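Local coordinates for DNA repair protein MmcB-related protein (Silicibacter pomeroyi, PDB 3DNX) that is of unknown function but, as an MmcB-like member of the PDDEXK nuclease-like clan, is probably connected with DNA repair, at residues Gly19-Leu24 / Phe29-Glu34. Residues are numbered along the deposited sequence; the frame is centred on the assembly and turned at random.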
loop_
_atom_site.group_PDB
_atom_site.type_symbol
_atom_site.label_atom_id
_atom_site.label_comp_id
_atom_site.label_asym_id
_atom_site.label_seq_id
_atom_site.Cartn_x
_atom_site.Cartn_y
_atom_site.Cartn_z
ATOM N N GLY A 19 -13.092 12.550 2.982
ATOM C CA GLY A 19 -14.076 12.599 1.898
ATOM C C GLY A 19 -13.470 12.379 0.561
ATOM O O GLY A 19 -14.002 11.613 -0.260
ATOM N N VAL A 20 -12.274 12.945 0.349
ATOM C CA VAL A 20 -11.565 12.705 -0.894
ATOM C C VAL A 20 -11.252 11.210 -1.103
ATOM O O VAL A 20 -11.474 10.660 -2.222
ATOM C CB VAL A 20 -10.245 13.575 -0.986
ATOM C CG1 VAL A 20 -9.442 13.165 -2.205
ATOM C CG2 VAL A 20 -10.583 15.083 -1.036
ATOM N N ALA A 21 -10.712 10.576 -0.050
ATOM C CA ALA A 21 -10.359 9.154 -0.080
ATOM C C ALA A 21 -11.589 8.251 -0.376
ATOM O O ALA A 21 -11.471 7.283 -1.149
ATOM C CB ALA A 21 -9.687 8.747 1.198
ATOM N N ARG A 22 -12.717 8.563 0.246
ATOM C CA ARG A 22 -13.993 7.816 -0.019
ATOM C C ARG A 22 -14.315 7.909 -1.467
ATOM O O ARG A 22 -14.634 6.901 -2.102
ATOM C CB ARG A 22 -15.144 8.357 0.806
ATOM C CG ARG A 22 -15.058 8.041 2.239
ATOM C CD ARG A 22 -16.140 8.734 3.053
ATOM N NE ARG A 22 -16.228 8.151 4.384
ATOM C CZ ARG A 22 -17.352 8.038 5.090
ATOM N NH1 ARG A 22 -18.512 8.534 4.660
ATOM N NH2 ARG A 22 -17.314 7.469 6.270
ATOM N N HIS A 23 -14.237 9.136 -2.032
ATOM C CA HIS A 23 -14.661 9.357 -3.408
ATOM C C HIS A 23 -13.720 8.723 -4.419
ATOM O O HIS A 23 -14.171 8.101 -5.400
ATOM C CB HIS A 23 -14.820 10.881 -3.692
ATOM C CG HIS A 23 -15.425 11.175 -5.031
ATOM N ND1 HIS A 23 -16.681 10.737 -5.385
ATOM C CD2 HIS A 23 -14.911 11.779 -6.135
ATOM C CE1 HIS A 23 -16.942 11.115 -6.616
ATOM N NE2 HIS A 23 -15.884 11.741 -7.096
ATOM N N LEU A 24 -12.407 8.832 -4.186
ATOM C CA LEU A 24 -11.417 8.148 -5.022
ATOM C C LEU A 24 -11.702 6.635 -5.048
ATOM O O LEU A 24 -11.742 6.022 -6.098
ATOM C CB LEU A 24 -9.988 8.359 -4.511
ATOM C CG LEU A 24 -9.421 9.754 -4.778
ATOM C CD1 LEU A 24 -8.069 9.885 -4.048
ATOM C CD2 LEU A 24 -9.253 9.991 -6.256
ATOM N N PHE A 29 -9.848 4.269 -7.643
ATOM C CA PHE A 29 -8.583 4.769 -7.163
ATOM C C PHE A 29 -8.344 4.297 -5.719
ATOM O O PHE A 29 -9.254 3.800 -5.032
ATOM C CB PHE A 29 -8.533 6.297 -7.253
ATOM C CG PHE A 29 -8.116 6.820 -8.605
ATOM C CD1 PHE A 29 -8.907 6.572 -9.737
ATOM C CD2 PHE A 29 -6.992 7.629 -8.736
ATOM C CE1 PHE A 29 -8.549 7.063 -10.969
ATOM C CE2 PHE A 29 -6.607 8.090 -9.967
ATOM C CZ PHE A 29 -7.391 7.837 -11.096
ATOM N N VAL A 30 -7.089 4.359 -5.293
ATOM C CA VAL A 30 -6.745 4.202 -3.886
ATOM C C VAL A 30 -5.928 5.427 -3.489
ATOM O O VAL A 30 -5.489 6.188 -4.352
ATOM C CB VAL A 30 -5.929 2.917 -3.624
ATOM C CG1 VAL A 30 -6.839 1.649 -3.862
ATOM C CG2 VAL A 30 -4.690 2.850 -4.519
ATOM N N SER A 31 -5.678 5.586 -2.212
ATOM C CA SER A 31 -5.037 6.816 -1.745
ATOM C C SER A 31 -4.263 6.573 -0.468
ATOM O O SER A 31 -4.493 5.592 0.249
ATOM C CB SER A 31 -6.045 7.918 -1.558
ATOM O OG SER A 31 -6.988 7.580 -0.535
ATOM N N VAL A 32 -3.323 7.484 -0.213
ATOM C CA VAL A 32 -2.696 7.616 1.079
ATOM C C VAL A 32 -2.667 9.092 1.464
ATOM O O VAL A 32 -2.808 9.993 0.620
ATOM C CB VAL A 32 -1.248 7.033 1.176
ATOM C CG1 VAL A 32 -1.263 5.490 0.937
ATOM C CG2 VAL A 32 -0.257 7.723 0.282
ATOM N N GLU A 33 -2.457 9.323 2.741
ATOM C CA GLU A 33 -2.329 10.658 3.241
ATOM C C GLU A 33 -0.901 11.020 3.656
ATOM O O GLU A 33 -0.084 10.166 4.047
ATOM C CB GLU A 33 -3.265 10.852 4.438
ATOM C CG GLU A 33 -4.710 11.004 4.108
ATOM C CD GLU A 33 -5.541 11.444 5.344
ATOM O OE1 GLU A 33 -5.167 12.449 6.046
ATOM O OE2 GLU A 33 -6.586 10.810 5.600
ATOM N N GLU A 34 -0.604 12.316 3.565
ATOM C CA GLU A 34 0.688 12.863 4.004
ATOM C C GLU A 34 1.840 12.154 3.328
ATOM O O GLU A 34 2.742 11.664 3.962
ATOM C CB GLU A 34 0.793 12.763 5.520
ATOM C CG GLU A 34 -0.397 13.388 6.195
ATOM C CD GLU A 34 -0.242 13.469 7.683
ATOM O OE1 GLU A 34 0.156 12.457 8.289
ATOM O OE2 GLU A 34 -0.544 14.548 8.245
HETATM O O HOH W 1 -9.013 5.983 -0.989
#
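The helix-to-strand connection that opens this PDDEXK-type fold brings the last turns of helix 12-26 against strand 30-35, an outermost strand of the chain's mixed sheet. Where the chain reverses, Leu24 and Phe29 come within 4.9 Å, CA to CA, and Phe29 N donates to Leu24 O over 3.0 Å. The bond is bent: its angle at the hydrogen is 143°, and the donor stands 44° out of the carbonyl plane, displaced from the lone pairs. The same turn packs the two side chains at their roots, Leu24 CB lying 3.7 Å from Phe29 CB. Leu24 then divides its methyls. CD2 approaches the start of the Phe29 ring obliquely, 4.1 Å from CG, whereas CD1 reaches along the strand to Ser31 CB at 3.8 Å. With chi1 at 64°, Ser31 OG sits between its own backbone N and carbonyl carbon, a rotation that carries the hydroxyl to the helix, 3.4 Å from Ala21 CB. A water links the two elements here, giving a hydrogen to Ala21 O and hydrogen-bonding to Ser31 OG at 2.6 Å, so a polar bridge runs beside the apolar contact. Val30 and Val32 direct their CB atoms away from helix 12-26 and pack on Phe132 of helix 122-144; the strand therefore has a helix on each face. Leu24 also rests on Trp55 and Ile57 of strand 54-59, while backbone bonds from Val30 to Leu48 and Val32 to Met46 join strand 30-35 to its antiparallel neighbour, strand 43-48.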